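PDB 3ZHE: protein SMG-7 from Caenorhabditis elegans, which pairs with SMG-5 through a 14-3-3-like domain to form a heterodimer needed for efficient nonsense-mediated mRNA decay. Local coordinates for residues 161-175 with 183-197. Sequence-based numbering, arbitrary orientation.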
loop_
_atom_site.group_PDB
_atom_site.type_symbol
_atom_site.label_atom_id
_atom_site.label_comp_id
_atom_site.label_asym_id
_atom_site.label_seq_id
_atom_site.Cartn_x
_atom_site.Cartn_y
_atom_site.Cartn_z
ATOM N N PRO B 161 -4.111 0.560 18.199
ATOM C CA PRO B 161 -3.729 -0.261 19.353
ATOM C C PRO B 161 -4.901 -0.481 20.300
ATOM O O PRO B 161 -4.820 -1.324 21.192
ATOM C CB PRO B 161 -2.661 0.590 20.057
ATOM C CG PRO B 161 -2.284 1.673 19.072
ATOM C CD PRO B 161 -3.509 1.901 18.257
ATOM N N ALA B 162 -5.979 0.271 20.104
ATOM C CA ALA B 162 -7.114 0.227 21.020
ATOM C C ALA B 162 -7.979 -1.023 20.858
ATOM O O ALA B 162 -8.937 -1.217 21.605
ATOM C CB ALA B 162 -7.959 1.488 20.880
ATOM N N ASP B 163 -7.638 -1.868 19.891
ATOM C CA ASP B 163 -8.361 -3.120 19.680
ATOM C C ASP B 163 -7.553 -4.293 20.230
ATOM O O ASP B 163 -6.537 -4.682 19.653
ATOM C CB ASP B 163 -8.652 -3.327 18.190
ATOM C CG ASP B 163 -9.783 -4.310 17.945
ATOM O OD1 ASP B 163 -10.054 -5.147 18.832
ATOM O OD2 ASP B 163 -10.405 -4.245 16.862
ATOM N N GLY B 164 -8.017 -4.852 21.344
ATOM C CA GLY B 164 -7.318 -5.932 22.022
ATOM C C GLY B 164 -7.133 -7.192 21.198
ATOM O O GLY B 164 -6.212 -7.979 21.447
ATOM N N ALA B 165 -8.013 -7.382 20.220
ATOM C CA ALA B 165 -7.941 -8.529 19.323
ATOM C C ALA B 165 -6.565 -8.638 18.682
ATOM O O ALA B 165 -5.982 -9.719 18.634
ATOM C CB ALA B 165 -9.017 -8.433 18.254
ATOM N N VAL B 166 -6.048 -7.509 18.207
ATOM C CA VAL B 166 -4.753 -7.470 17.535
ATOM C C VAL B 166 -3.644 -7.956 18.462
ATOM O O VAL B 166 -2.815 -8.784 18.075
ATOM C CB VAL B 166 -4.417 -6.049 17.048
ATOM C CG1 VAL B 166 -3.242 -6.088 16.090
ATOM C CG2 VAL B 166 -5.628 -5.422 16.377
ATOM N N TRP B 167 -3.643 -7.440 19.687
ATOM C CA TRP B 167 -2.691 -7.861 20.708
ATOM C C TRP B 167 -2.780 -9.367 20.955
ATOM O O TRP B 167 -1.758 -10.048 21.075
ATOM C CB TRP B 167 -2.938 -7.104 22.015
ATOM C CG TRP B 167 -2.767 -5.615 21.916
ATOM C CD1 TRP B 167 -3.757 -4.677 21.826
ATOM C CD2 TRP B 167 -1.530 -4.893 21.906
ATOM N NE1 TRP B 167 -3.211 -3.418 21.760
ATOM C CE2 TRP B 167 -1.845 -3.523 21.804
ATOM C CE3 TRP B 167 -0.185 -5.273 21.969
ATOM C CZ2 TRP B 167 -0.865 -2.532 21.766
ATOM C CZ3 TRP B 167 0.786 -4.288 21.929
ATOM C CH2 TRP B 167 0.440 -2.934 21.830
ATOM N N ASN B 168 -4.007 -9.879 21.026
ATOM C CA ASN B 168 -4.223 -11.313 21.218
ATOM C C ASN B 168 -3.637 -12.147 20.079
ATOM O O ASN B 168 -2.975 -13.160 20.315
ATOM C CB ASN B 168 -5.715 -11.615 21.393
ATOM C CG ASN B 168 -5.983 -13.074 21.720
ATOM O OD1 ASN B 168 -5.982 -13.474 22.884
ATOM N ND2 ASN B 168 -6.223 -13.878 20.689
ATOM N N GLN B 169 -3.882 -11.712 18.845
ATOM C CA GLN B 169 -3.360 -12.397 17.665
ATOM C C GLN B 169 -1.832 -12.386 17.662
ATOM O O GLN B 169 -1.193 -13.393 17.337
ATOM C CB GLN B 169 -3.890 -11.746 16.385
ATOM C CG GLN B 169 -5.407 -11.633 16.312
ATOM C CD GLN B 169 -6.107 -12.974 16.374
ATOM O OE1 GLN B 169 -7.109 -13.130 17.070
ATOM N NE2 GLN B 169 -5.587 -13.949 15.636
ATOM N N LEU B 170 -1.256 -11.242 18.023
ATOM C CA LEU B 170 0.188 -11.118 18.187
ATOM C C LEU B 170 0.683 -12.137 19.210
ATOM O O LEU B 170 1.740 -12.756 19.036
ATOM C CB LEU B 170 0.555 -9.697 18.627
ATOM C CG LEU B 170 0.472 -8.594 17.566
ATOM C CD1 LEU B 170 0.395 -7.217 18.212
ATOM C CD2 LEU B 170 1.667 -8.673 16.629
ATOM N N GLY B 171 -0.099 -12.314 20.271
ATOM C CA GLY B 171 0.192 -13.319 21.276
ATOM C C GLY B 171 0.206 -14.715 20.687
ATOM O O GLY B 171 1.080 -15.523 21.004
ATOM N N LEU B 172 -0.768 -14.995 19.826
ATOM C CA LEU B 172 -0.850 -16.287 19.152
ATOM C C LEU B 172 0.395 -16.536 18.306
ATOM O O LEU B 172 0.976 -17.624 18.343
ATOM C CB LEU B 172 -2.108 -16.363 18.281
ATOM C CG LEU B 172 -3.456 -16.265 18.999
ATOM C CD1 LEU B 172 -4.607 -16.307 18.004
ATOM C CD2 LEU B 172 -3.593 -17.380 20.020
ATOM N N ILE B 173 0.803 -15.520 17.548
ATOM C CA ILE B 173 2.011 -15.608 16.732
ATOM C C ILE B 173 3.244 -15.895 17.588
ATOM O O ILE B 173 4.067 -16.746 17.242
ATOM C CB ILE B 173 2.236 -14.320 15.912
ATOM C CG1 ILE B 173 1.187 -14.209 14.806
ATOM C CG2 ILE B 173 3.629 -14.300 15.302
ATOM C CD1 ILE B 173 1.276 -15.306 13.766
ATOM N N SER B 174 3.356 -15.189 18.710
ATOM C CA SER B 174 4.463 -15.403 19.641
ATOM C C SER B 174 4.471 -16.823 20.205
ATOM O O SER B 174 5.531 -17.427 20.369
ATOM C CB SER B 174 4.413 -14.387 20.784
ATOM O OG SER B 174 4.744 -13.084 20.334
ATOM N N SER B 175 3.287 -17.349 20.505
ATOM C CA SER B 175 3.171 -18.704 21.031
ATOM C C SER B 175 3.566 -19.732 19.978
ATOM O O SER B 175 4.168 -20.758 20.295
ATOM C CB SER B 175 1.751 -18.975 21.529
ATOM O OG SER B 175 1.469 -18.230 22.700
ATOM N N SER B 183 4.529 -13.818 24.367
ATOM C CA SER B 183 3.153 -14.282 24.268
ATOM C C SER B 183 2.350 -13.821 25.476
ATOM O O SER B 183 1.244 -13.303 25.334
ATOM C CB SER B 183 3.104 -15.805 24.155
ATOM O OG SER B 183 1.765 -16.267 24.145
ATOM N N VAL B 184 2.918 -14.011 26.663
ATOM C CA VAL B 184 2.284 -13.571 27.899
ATOM C C VAL B 184 2.036 -12.067 27.875
ATOM O O VAL B 184 0.931 -11.605 28.179
ATOM C CB VAL B 184 3.135 -13.938 29.128
ATOM C CG1 VAL B 184 2.617 -13.229 30.368
ATOM C CG2 VAL B 184 3.141 -15.443 29.328
ATOM N N TYR B 185 3.064 -11.312 27.496
ATOM C CA TYR B 185 2.946 -9.859 27.392
ATOM C C TYR B 185 1.810 -9.428 26.459
ATOM O O TYR B 185 0.952 -8.620 26.833
ATOM C CB TYR B 185 4.271 -9.248 26.933
ATOM C CG TYR B 185 4.147 -7.815 26.478
ATOM C CD1 TYR B 185 3.825 -6.809 27.376
ATOM C CD2 TYR B 185 4.350 -7.467 25.149
ATOM C CE1 TYR B 185 3.705 -5.497 26.967
ATOM C CE2 TYR B 185 4.234 -6.157 24.729
ATOM C CZ TYR B 185 3.911 -5.176 25.643
ATOM O OH TYR B 185 3.795 -3.869 25.234
ATOM N N PHE B 186 1.812 -9.980 25.249
ATOM C CA PHE B 186 0.795 -9.666 24.251
ATOM C C PHE B 186 -0.616 -10.031 24.713
ATOM O O PHE B 186 -1.543 -9.235 24.561
ATOM C CB PHE B 186 1.110 -10.366 22.929
ATOM C CG PHE B 186 2.181 -9.689 22.120
ATOM C CD1 PHE B 186 2.167 -8.315 21.937
ATOM C CD2 PHE B 186 3.201 -10.427 21.540
ATOM C CE1 PHE B 186 3.153 -7.689 21.189
ATOM C CE2 PHE B 186 4.190 -9.806 20.794
ATOM C CZ PHE B 186 4.164 -8.437 20.618
ATOM N N HIS B 187 -0.778 -11.232 25.263
ATOM C CA HIS B 187 -2.075 -11.670 25.772
ATOM C C HIS B 187 -2.561 -10.744 26.887
ATOM O O HIS B 187 -3.756 -10.462 27.000
ATOM C CB HIS B 187 -2.015 -13.120 26.273
ATOM C CG HIS B 187 -2.071 -14.146 25.181
ATOM N ND1 HIS B 187 -3.217 -14.412 24.465
ATOM C CD2 HIS B 187 -1.124 -14.986 24.700
ATOM C CE1 HIS B 187 -2.971 -15.364 23.580
ATOM N NE2 HIS B 187 -1.709 -15.728 23.702
ATOM N N THR B 188 -1.626 -10.273 27.706
ATOM C CA THR B 188 -1.948 -9.330 28.773
ATOM C C THR B 188 -2.449 -8.004 28.197
ATOM O O THR B 188 -3.479 -7.471 28.635
ATOM C CB THR B 188 -0.729 -9.079 29.686
ATOM O OG1 THR B 188 -0.302 -10.316 30.269
ATOM C CG2 THR B 188 -1.081 -8.101 30.794
ATOM N N ARG B 189 -1.721 -7.481 27.210
ATOM C CA ARG B 189 -2.126 -6.258 26.517
ATOM C C ARG B 189 -3.519 -6.406 25.914
ATOM O O ARG B 189 -4.330 -5.478 25.957
ATOM C CB ARG B 189 -1.123 -5.899 25.417
ATOM C CG ARG B 189 0.208 -5.375 25.926
ATOM C CD ARG B 189 0.030 -4.112 26.756
ATOM N NE ARG B 189 -0.639 -3.043 26.017
ATOM C CZ ARG B 189 -0.007 -2.070 25.369
ATOM N NH1 ARG B 189 1.319 -2.028 25.360
ATOM N NH2 ARG B 189 -0.698 -1.138 24.726
ATOM N N ALA B 190 -3.786 -7.581 25.354
ATOM C CA ALA B 190 -5.099 -7.901 24.812
ATOM C C ALA B 190 -6.152 -7.882 25.910
ATOM O O ALA B 190 -7.277 -7.432 25.697
ATOM C CB ALA B 190 -5.072 -9.260 24.137
ATOM N N LEU B 191 -5.780 -8.376 27.085
ATOM C CA LEU B 191 -6.709 -8.448 28.205
ATOM C C LEU B 191 -7.088 -7.060 28.705
ATOM O O LEU B 191 -8.242 -6.816 29.057
ATOM C CB LEU B 191 -6.119 -9.280 29.346
ATOM C CG LEU B 191 -6.967 -9.409 30.614
ATOM C CD1 LEU B 191 -8.330 -10.011 30.300
ATOM C CD2 LEU B 191 -6.240 -10.235 31.667
ATOM N N HIS B 192 -6.119 -6.150 28.726
ATOM C CA HIS B 192 -6.355 -4.829 29.297
ATOM C C HIS B 192 -6.342 -3.686 28.285
ATOM O O HIS B 192 -6.111 -2.532 28.649
ATOM C CB HIS B 192 -5.341 -4.549 30.403
ATOM C CG HIS B 192 -5.506 -5.425 31.604
ATOM N ND1 HIS B 192 -6.489 -5.216 32.544
ATOM C CD2 HIS B 192 -4.805 -6.505 32.025
ATOM C CE1 HIS B 192 -6.393 -6.131 33.491
ATOM N NE2 HIS B 192 -5.379 -6.926 33.200
ATOM N N ALA B 193 -6.599 -4.002 27.019
ATOM C CA ALA B 193 -6.642 -2.977 25.983
ATOM C C ALA B 193 -7.877 -2.098 26.141
ATOM O O ALA B 193 -8.669 -2.290 27.062
ATOM C CB ALA B 193 -6.614 -3.611 24.611
ATOM N N THR B 194 -8.039 -1.134 25.241
ATOM C CA THR B 194 -9.166 -0.212 25.316
ATOM C C THR B 194 -10.463 -0.908 24.906
ATOM O O THR B 194 -11.547 -0.536 25.354
ATOM C CB THR B 194 -8.935 1.047 24.455
ATOM O OG1 THR B 194 -7.619 1.559 24.701
ATOM C CG2 THR B 194 -9.960 2.122 24.794
ATOM N N MET B 195 -10.347 -1.931 24.062
ATOM C CA MET B 195 -11.509 -2.716 23.653
ATOM C C MET B 195 -11.735 -3.909 24.576
ATOM O O MET B 195 -12.852 -4.417 24.682
ATOM C CB MET B 195 -11.369 -3.195 22.205
ATOM C CG MET B 195 -11.949 -2.243 21.167
ATOM S SD MET B 195 -13.705 -1.935 21.441
ATOM C CE MET B 195 -14.118 -0.955 20.000
ATOM N N GLU B 196 -10.662 -4.345 25.232
ATOM C CA GLU B 196 -10.684 -5.495 26.138
ATOM C C GLU B 196 -11.145 -6.794 25.475
ATOM O O GLU B 196 -12.341 -7.029 25.299
ATOM C CB GLU B 196 -11.523 -5.196 27.384
ATOM C CG GLU B 196 -11.118 -3.915 28.088
ATOM C CD GLU B 196 -11.830 -3.709 29.409
ATOM O OE1 GLU B 196 -12.790 -4.453 29.703
ATOM O OE2 GLU B 196 -11.425 -2.797 30.161
ATOM N N PHE B 197 -10.174 -7.630 25.122
ATOM C CA PHE B 197 -10.429 -8.934 24.523
ATOM C C PHE B 197 -10.319 -10.005 25.603
ATOM O O PHE B 197 -9.228 -10.508 25.873
ATOM C CB PHE B 197 -9.413 -9.197 23.410
ATOM C CG PHE B 197 -9.746 -10.377 22.545
ATOM C CD1 PHE B 197 -10.659 -10.258 21.510
ATOM C CD2 PHE B 197 -9.133 -11.599 22.753
ATOM C CE1 PHE B 197 -10.965 -11.341 20.708
ATOM C CE2 PHE B 197 -9.432 -12.686 21.954
ATOM C CZ PHE B 197 -10.349 -12.556 20.930
#
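Trp167 lies against Phe186, Arg189 and Ala190 where helix 164-175 and helix 183-191 run side by side in opposite directions. Its CB rests 3.7 Å from Ala190 CB. CG, beside the backbone N (chi1 -62°), carries the indole across the neighbouring helix and under Arg189. On the pyrrole side, CD1 comes within 4.1 Å of Ala193 CB, and beyond it NE1 donates to Pro161 O (2.7 Å), meeting a carbonyl lone pair in the indole plane. This bond ties the ring to the turn before its own helix and satisfies its polar atom. On the benzo side, Trp167 CE3 and Phe186 CD1 meet rim to rim at 3.8 Å, each near the other ring's plane. Arg189 covers one indole face: its CB lies above CE3 and CD2, and the chain then bends at chi2 and chi3 to bring the guanidinium over CZ2 and CH2. The resulting cation-pi contact puts Arg189 CZ 4.0 Å from the centroid of the Trp167 six-membered ring, with the two planes 30° apart. NH1 is held by Asp360 O, while its bond to Tyr185 OH is weak.

Phe186 is a knob among Trp167, Leu170, Gly171 and Ser174. Leu170 CB sits over the centre of one ring face, 3.8 Å above it, and Tyr185 CD2 lies off-centre over the other. His187 is a second knob; Gly171 CA packs over its face, and ND1 makes a weak bond to Asn168 OD1 (3.3 Å). Phe197, from the loop after helix 183-191, crosses the Asn168 amide.

With Gly164 leaving room for the Ala190 carbonyl and Gly171 for the His187 ring, the axes approach to 7.2 Å at an angle of 164°, the close antiparallel helical hairpin of TPR-like folds, here stacked between helix 146-159 and helix 200-209.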